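Long-range contacts in twitching motility protein PilT (Aquifex aeolicus, PDB 2EYU), which probably hydrolyses ATP as a P-loop motor to power the pilus retraction behind twitching motility, here represented by its C-terminal domain: residues 99-104 / 125-130; 28-33 / 164-169. The protein carries 1 engineered substitution. All blocks are in the same frame, centred on the assembly; numbering follows the deposited sequence.

Contact 1: residues 99-104 / 125-130; sequences PDVIFV and LVFGTL
The Phe103 ring turns its edge to strand 125-130: CD1 lies 3.5 Å from Phe127 O, in the plane of the ring, and CE1 meets Thr129 CG2 at 4.1 Å, again near that plane. The side chains of Phe103 and Phe127 cross at about a right angle, and the touch is made by Phe103 CD1 on Phe127 CB (3.7 Å) without any stacking of the rings. Phe127 CG sits beside its own backbone N (chi1 -72°), which leans the ring, as it rises from the sheet, toward the start of the strand, where Val101 CG1 meets Phe127 CD1 obliquely. On the face that bears Ile102, Val104 and Val126, Ile102 and Val126 lie side by side, CG2 to CG2 at 3.5 Å. Between these two layers of side chains the strands run parallel. Ile102 N binds Leu125 O at 3.0 Å, Phe127 N binds Ile102 O, and Val104 N binds Phe127 O at 2.9 Å; the bond from Leu125 N to Asp100 O is weak. Strands 101-104 and 125-130 are joined by helix 110-121 in a beta-alpha-beta unit. Helix 38-52 covers both phenylalanines, helix 87-97 covers Ile102 and Val104, and strands 56-61 and 26-31 flank the pair.

Contact 2: residues 28-33 / 164-169; sequences ILVTGP and GIISQR
Thr31 OG1 stands between its own backbone N and carbonyl carbon (chi1 68°), a rotation that aims the hydroxyl across to Ser167, where OG1 and OG lie 3.0 Å apart. The serine torsion, -105°, is far from a staggered value, and its OG also has a weak bond to Asn133 O, while Thr31 OG1 is weakly bonded to Thr132 O. Through these weak bonds the hydroxyl pair touches Thr132 and Asn133, just past strand 125-130. The Ile165 side chain crosses that of Thr31 obliquely, with Ile165 CD1 3.7 Å from Thr31 OG1, and puts an apolar methyl against the polar pair. On the other face of the sheet Val30 and Ile166 lie side by side and point the same way, Val30 CG2 meeting Ile166 CG1 at 4.0 Å.

The backbones form a regular parallel ladder. Leu29 N binds Gly164 O, Ile166 N binds Leu29 O, Thr31 N binds Ile166 O at a short 2.6 Å, and Gln168 N binds Thr31 O at 2.7 Å. Past the ladder, Pro33 CD rests 3.8 Å from Gln168 O, and the guanidinium of Arg169, hydrogen-bonded through NH2 to Asn133 OD1, approaches Pro33 CG obliquely. Gly32 has backbone angles that strongly favour glycine, and its CA lies 3.8 Å from Gln168 O. It opens what is probably the Walker A P-loop, and the pairing with 164-169 runs right up to that loop.

Strand 125-130 pairs with the other edge of 26-31. Helix 38-52, which follows the loop, packs on Val30 and Ile166, whereas helix 135-144 covers Leu29, Thr31 and Ile165.

Overall arrangement
Contacts 1 and 2 belong to one mixed sheet, their centres about 13 Å apart. Strands 101-104, 125-130, 26-31 and 162-171 are consecutive across it and all parallel, so each contact is one pairing and the strand pair 125-130 / 26-31 lies between them, with probable backbone bonds from Ile28 N to Val126 O and Val30 N to Gly128 O. Along the chain, contact 1 is nested within the long loop that contact 2 closes. Helix 38-52 packs against both. The central strand 26-31 runs into the likely nucleotide-binding loop, and this arrangement sets it among parallel neighbours, as in other P-loop NTPases.

Contact 1: residues 99-104 / 125-130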
ATOM      1  N   PRO A  99       2.847  18.087   8.631  1.00 21.66           N
ATOM      2  CA  PRO A  99       3.473  18.050   7.298  1.00 21.44           C
ATOM      3  C   PRO A  99       2.429  17.687   6.260  1.00 27.32           C
ATOM      4  O   PRO A  99       1.268  17.424   6.599  1.00 25.91           O
ATOM      5  CB  PRO A  99       4.529  16.962   7.523  1.00 25.26           C
ATOM      6  CG  PRO A  99       3.857  15.993   8.427  1.00 24.37           C
ATOM      7  CD  PRO A  99       2.889  16.784   9.278  1.00 22.60           C
ATOM      8  N   ASP A 100       2.820  17.670   4.996  1.00 23.42           N
ATOM      9  CA  ASP A 100       1.914  17.347   3.898  1.00 26.47           C
ATOM     10  C   ASP A 100       1.758  15.838   3.721  1.00 24.90           C
ATOM     11  O   ASP A 100       0.744  15.376   3.208  1.00 20.12           O
ATOM     12  CB  ASP A 100       2.416  17.881   2.564  1.00 24.53           C
ATOM     13  CG  ASP A 100       2.493  19.387   2.504  1.00 32.13           C
ATOM     14  OD1 ASP A 100       1.425  19.970   2.231  1.00 29.21           O
ATOM     15  OD2 ASP A 100       3.607  19.902   2.724  1.00 18.96           O
ATOM     16  N   VAL A 101       2.823  15.163   4.136  1.00 20.33           N
ATOM     17  CA  VAL A 101       2.963  13.732   3.938  1.00 15.86           C
ATOM     18  C   VAL A 101       3.674  13.138   5.154  1.00 12.11           C
ATOM     19  O   VAL A 101       4.630  13.728   5.635  1.00 15.12           O
ATOM     20  CB  VAL A 101       3.784  13.366   2.703  1.00 18.07           C
ATOM     21  CG1 VAL A 101       4.022  11.855   2.666  1.00 31.24           C
ATOM     22  CG2 VAL A 101       3.121  13.796   1.396  1.00 26.06           C
ATOM     23  N   ILE A 102       3.207  11.993   5.622  1.00 15.65           N
ATOM     24  CA  ILE A 102       3.970  11.251   6.619  1.00 18.58           C
ATOM     25  C   ILE A 102       4.117   9.803   6.155  1.00 26.94           C
ATOM     26  O   ILE A 102       3.149   9.239   5.649  1.00 14.31           O
ATOM     27  CB  ILE A 102       3.313  11.161   7.998  1.00 20.15           C
ATOM     28  CG1 ILE A 102       4.072  10.265   8.981  1.00 25.83           C
ATOM     29  CG2 ILE A 102       1.889  10.669   7.851  1.00 33.64           C
ATOM     30  CD1 ILE A 102       4.716  11.012  10.129  1.00 38.41           C
ATOM     31  N   PHE A 103       5.282   9.192   6.356  1.00 19.47           N
ATOM     32  CA  PHE A 103       5.345   7.748   6.041  1.00 17.03           C
ATOM     33  C   PHE A 103       5.650   7.050   7.366  1.00 29.79           C
ATOM     34  O   PHE A 103       6.660   7.408   7.971  1.00 19.16           O
ATOM     35  CB  PHE A 103       6.348   7.509   4.928  1.00 23.80           C
ATOM     36  CG  PHE A 103       6.819   6.076   4.727  1.00 24.15           C
ATOM     37  CD1 PHE A 103       5.970   4.993   4.815  1.00 16.16           C
ATOM     38  CD2 PHE A 103       8.162   5.840   4.452  1.00 35.15           C
ATOM     39  CE1 PHE A 103       6.428   3.695   4.638  1.00 21.85           C
ATOM     40  CE2 PHE A 103       8.628   4.552   4.273  1.00 32.82           C
ATOM     41  CZ  PHE A 103       7.767   3.481   4.379  1.00 33.25           C
ATOM     42  N   VAL A 104       4.786   6.138   7.783  1.00 31.03           N
ATOM     43  CA  VAL A 104       4.909   5.306   8.963  1.00 19.09           C
ATOM     44  C   VAL A 104       5.334   3.892   8.555  1.00 24.82           C
ATOM     45  O   VAL A 104       4.572   3.106   7.985  1.00 26.48           O
ATOM     46  CB  VAL A 104       3.615   5.214   9.785  1.00 29.48           C
ATOM     47  CG1 VAL A 104       2.461   4.644   8.986  1.00 34.37           C
ATOM     48  CG2 VAL A 104       3.846   4.378  11.037  1.00 26.22           C
ATOM     49  N   LEU A 125      -1.623  13.175   4.035  1.00 21.46           N
ATOM     50  CA  LEU A 125      -1.448  12.006   3.187  1.00 14.38           C
ATOM     51  C   LEU A 125      -0.584  11.012   3.948  1.00 22.37           C
ATOM     52  O   LEU A 125       0.539  11.340   4.347  1.00 36.39           O
ATOM     53  CB  LEU A 125      -0.815  12.366   1.847  1.00 17.24           C
ATOM     54  CG  LEU A 125      -0.779  11.209   0.838  1.00 22.13           C
ATOM     55  CD1 LEU A 125      -2.178  10.679   0.567  1.00 15.76           C
ATOM     56  CD2 LEU A 125      -0.143  11.629  -0.477  1.00 20.04           C
ATOM     57  N   VAL A 126      -1.101   9.805   4.179  1.00 17.14           N
ATOM     58  CA  VAL A 126      -0.345   8.876   5.015  1.00 22.93           C
ATOM     59  C   VAL A 126       0.030   7.618   4.236  1.00 22.11           C
ATOM     60  O   VAL A 126      -0.832   6.939   3.701  1.00 19.83           O
ATOM     61  CB  VAL A 126      -1.118   8.505   6.288  1.00 29.61           C
ATOM     62  CG1 VAL A 126      -0.305   7.536   7.137  1.00 18.45           C
ATOM     63  CG2 VAL A 126      -1.449   9.755   7.100  1.00 22.01           C
ATOM     64  N   PHE A 127       1.324   7.311   4.150  1.00 10.60           N
ATOM     65  CA  PHE A 127       1.804   6.034   3.642  1.00 19.51           C
ATOM     66  C   PHE A 127       2.111   5.111   4.819  1.00 14.69           C
ATOM     67  O   PHE A 127       2.683   5.508   5.842  1.00 18.02           O
ATOM     68  CB  PHE A 127       3.100   6.177   2.823  1.00 20.68           C
ATOM     69  CG  PHE A 127       2.925   6.823   1.461  1.00 21.92           C
ATOM     70  CD1 PHE A 127       2.725   8.194   1.373  1.00 27.40           C
ATOM     71  CD2 PHE A 127       2.968   6.068   0.302  1.00 16.64           C
ATOM     72  CE1 PHE A 127       2.559   8.791   0.135  1.00 28.63           C
ATOM     73  CE2 PHE A 127       2.794   6.659  -0.934  1.00 17.26           C
ATOM     74  CZ  PHE A 127       2.588   8.026  -1.017  1.00 24.32           C
ATOM     75  N   GLY A 128       1.727   3.839   4.698  1.00 17.76           N
ATOM     76  CA  GLY A 128       2.166   2.866   5.673  1.00 21.21           C
ATOM     77  C   GLY A 128       2.458   1.539   5.006  1.00 21.86           C
ATOM     78  O   GLY A 128       2.115   1.306   3.848  1.00 24.22           O
ATOM     79  N   THR A 129       3.119   0.632   5.729  1.00 30.81           N
ATOM     80  CA  THR A 129       3.327  -0.699   5.204  1.00 19.60           C
ATOM     81  C   THR A 129       2.835  -1.726   6.226  1.00 18.52           C
ATOM     82  O   THR A 129       2.886  -1.489   7.437  1.00 22.53           O
ATOM     83  CB  THR A 129       4.784  -1.108   4.886  1.00 38.03           C
ATOM     84  OG1 THR A 129       5.560  -0.982   6.090  1.00 38.84           O
ATOM     85  CG2 THR A 129       5.425  -0.229   3.835  1.00 24.62           C
ATOM     86  N   LEU A 130       2.380  -2.841   5.679  1.00 21.88           N
ATOM     87  CA  LEU A 130       2.046  -4.017   6.477  1.00 28.23           C
ATOM     88  C   LEU A 130       2.606  -5.251   5.754  1.00 32.78           C
ATOM     89  O   LEU A 130       2.919  -5.168   4.555  1.00 23.85           O
ATOM     90  CB  LEU A 130       0.559  -4.208   6.650  1.00 25.72           C
ATOM     91  CG  LEU A 130      -0.401  -3.088   7.004  1.00 35.84           C
ATOM     92  CD1 LEU A 130      -0.902  -2.360   5.767  1.00 34.60           C
ATOM     93  CD2 LEU A 130      -1.583  -3.655   7.783  1.00 25.77           C
TER

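Contact 2: residues 28-33 / 164-169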
ATOM      1  N   ILE A  28      -2.548   5.525   2.219  1.00 13.18           N
ATOM      2  CA  ILE A  28      -2.060   4.672   1.130  1.00 12.79           C
ATOM      3  C   ILE A  28      -1.279   3.519   1.763  1.00 22.13           C
ATOM      4  O   ILE A  28      -0.369   3.846   2.528  1.00 14.69           O
ATOM      5  CB  ILE A  28      -1.113   5.391   0.174  1.00 24.10           C
ATOM      6  CG1 ILE A  28      -1.807   6.464  -0.671  1.00 33.75           C
ATOM      7  CG2 ILE A  28      -0.363   4.390  -0.699  1.00 19.71           C
ATOM      8  CD1 ILE A  28      -0.875   7.490  -1.277  1.00 30.13           C
ATOM      9  N   LEU A  29      -1.603   2.269   1.469  1.00 21.28           N
ATOM     10  CA  LEU A  29      -0.896   1.155   2.084  1.00 15.07           C
ATOM     11  C   LEU A  29      -0.163   0.310   1.062  1.00 20.89           C
ATOM     12  O   LEU A  29      -0.724   0.030   0.000  1.00 25.31           O
ATOM     13  CB  LEU A  29      -1.880   0.242   2.805  1.00 18.53           C
ATOM     14  CG  LEU A  29      -2.780   0.919   3.842  1.00 20.42           C
ATOM     15  CD1 LEU A  29      -3.659  -0.105   4.537  1.00 33.85           C
ATOM     16  CD2 LEU A  29      -1.941   1.672   4.844  1.00 14.04           C
ATOM     17  N   VAL A  30       1.079  -0.079   1.380  1.00 20.56           N
ATOM     18  CA  VAL A  30       1.784  -0.937   0.402  1.00 15.41           C
ATOM     19  C   VAL A  30       2.209  -2.182   1.161  1.00 21.88           C
ATOM     20  O   VAL A  30       2.879  -2.062   2.200  1.00 19.99           O
ATOM     21  CB  VAL A  30       2.960  -0.201  -0.243  1.00 28.10           C
ATOM     22  CG1 VAL A  30       3.799  -1.121  -1.101  1.00 19.40           C
ATOM     23  CG2 VAL A  30       2.438   0.934  -1.121  1.00 22.81           C
ATOM     24  N   THR A  31       1.801  -3.365   0.716  1.00 19.53           N
ATOM     25  CA  THR A  31       2.003  -4.528   1.582  1.00 16.59           C
ATOM     26  C   THR A  31       2.621  -5.716   0.853  1.00 10.50           C
ATOM     27  O   THR A  31       2.783  -5.723  -0.353  1.00 28.92           O
ATOM     28  CB  THR A  31       0.673  -5.009   2.198  1.00 23.00           C
ATOM     29  OG1 THR A  31      -0.134  -5.538   1.148  1.00 27.74           O
ATOM     30  CG2 THR A  31      -0.098  -3.844   2.823  1.00 25.56           C
ATOM     31  N   GLY A  32       2.982  -6.722   1.653  1.00 20.72           N
ATOM     32  CA  GLY A  32       3.557  -7.956   1.161  1.00 24.83           C
ATOM     33  C   GLY A  32       4.519  -8.599   2.147  1.00 24.80           C
ATOM     34  O   GLY A  32       4.943  -8.049   3.161  1.00 16.20           O
ATOM     35  N   PRO A  33       4.893  -9.836   1.841  1.00 17.49           N
ATOM     36  CA  PRO A  33       5.746 -10.605   2.755  1.00 18.42           C
ATOM     37  C   PRO A  33       7.144 -10.048   2.896  1.00 27.87           C
ATOM     38  O   PRO A  33       7.485  -8.923   2.514  1.00 39.76           O
ATOM     39  CB  PRO A  33       5.763 -11.987   2.076  1.00 22.27           C
ATOM     40  CG  PRO A  33       5.484 -11.709   0.636  1.00 28.31           C
ATOM     41  CD  PRO A  33       4.506 -10.561   0.621  1.00 22.00           C
ATOM     42  N   GLY A 164      -5.749   3.884  -1.264  1.00 12.13           N
ATOM     43  CA  GLY A 164      -5.292   2.830  -2.205  1.00  9.52           C
ATOM     44  C   GLY A 164      -4.547   1.779  -1.403  1.00 13.49           C
ATOM     45  O   GLY A 164      -3.885   2.083  -0.407  1.00 12.46           O
ATOM     46  N   ILE A 165      -4.606   0.526  -1.842  1.00 24.53           N
ATOM     47  CA  ILE A 165      -3.656  -0.387  -1.190  1.00 26.54           C
ATOM     48  C   ILE A 165      -3.047  -1.260  -2.299  1.00 25.24           C
ATOM     49  O   ILE A 165      -3.813  -1.730  -3.128  1.00 18.02           O
ATOM     50  CB  ILE A 165      -4.224  -1.245  -0.058  1.00 26.54           C
ATOM     51  CG1 ILE A 165      -4.256  -2.734  -0.404  1.00 33.25           C
ATOM     52  CG2 ILE A 165      -5.579  -0.756   0.434  1.00 14.89           C
ATOM     53  CD1 ILE A 165      -3.122  -3.512   0.213  1.00 35.31           C
ATOM     54  N   ILE A 166      -1.723  -1.375  -2.253  1.00 14.61           N
ATOM     55  CA  ILE A 166      -0.946  -2.177  -3.180  1.00 13.24           C
ATOM     56  C   ILE A 166      -0.367  -3.391  -2.456  1.00 13.15           C
ATOM     57  O   ILE A 166       0.354  -3.144  -1.482  1.00 24.58           O
ATOM     58  CB  ILE A 166       0.258  -1.374  -3.719  1.00 20.43           C
ATOM     59  CG1 ILE A 166      -0.058   0.071  -4.122  1.00 40.51           C
ATOM     60  CG2 ILE A 166       0.921  -2.129  -4.868  1.00 36.61           C
ATOM     61  CD1 ILE A 166       1.069   0.694  -4.914  1.00 38.90           C
ATOM     62  N   SER A 167      -0.668  -4.592  -2.911  1.00 16.02           N
ATOM     63  CA  SER A 167      -0.108  -5.832  -2.382  1.00 16.43           C
ATOM     64  C   SER A 167       0.987  -6.309  -3.336  1.00 23.44           C
ATOM     65  O   SER A 167       0.666  -6.599  -4.479  1.00 23.64           O
ATOM     66  CB  SER A 167      -1.188  -6.893  -2.264  1.00 25.30           C
ATOM     67  OG  SER A 167      -1.601  -7.110  -0.932  1.00 36.84           O
ATOM     68  N   GLN A 168       2.262  -6.393  -2.961  1.00 26.97           N
ATOM     69  CA  GLN A 168       3.288  -6.709  -3.953  1.00 16.11           C
ATOM     70  C   GLN A 168       3.985  -8.038  -3.684  1.00 21.73           C
ATOM     71  O   GLN A 168       4.104  -8.449  -2.544  1.00 16.41           O
ATOM     72  CB  GLN A 168       4.393  -5.651  -3.991  1.00 22.94           C
ATOM     73  CG  GLN A 168       4.099  -4.350  -4.722  1.00 37.22           C
ATOM     74  CD  GLN A 168       5.025  -3.240  -4.214  1.00 11.94           C
ATOM     75  OE1 GLN A 168       6.228  -3.504  -4.117  1.00 35.20           O
ATOM     76  NE2 GLN A 168       4.469  -2.103  -3.855  1.00 44.50           N
ATOM     77  N   ARG A 169       4.461  -8.641  -4.765  1.00 27.86           N
ATOM     78  CA  ARG A 169       5.402  -9.747  -4.693  1.00 27.48           C
ATOM     79  C   ARG A 169       6.376  -9.612  -5.869  1.00 24.55           C
ATOM     80  O   ARG A 169       5.980  -9.178  -6.953  1.00 20.83           O
ATOM     81  CB  ARG A 169       4.705 -11.097  -4.718  1.00 31.44           C
ATOM     82  CG  ARG A 169       5.538 -12.226  -4.125  1.00 39.28           C
ATOM     83  CD  ARG A 169       4.750 -13.528  -4.120  1.00 43.78           C
ATOM     84  NE  ARG A 169       4.021 -13.700  -2.864  1.00 47.55           N
ATOM     85  CZ  ARG A 169       3.977 -14.829  -2.167  1.00 44.34           C
ATOM     86  NH1 ARG A 169       4.620 -15.908  -2.596  1.00 62.47           N
ATOM     87  NH2 ARG A 169       3.287 -14.877  -1.038  1.00 53.29           N
TER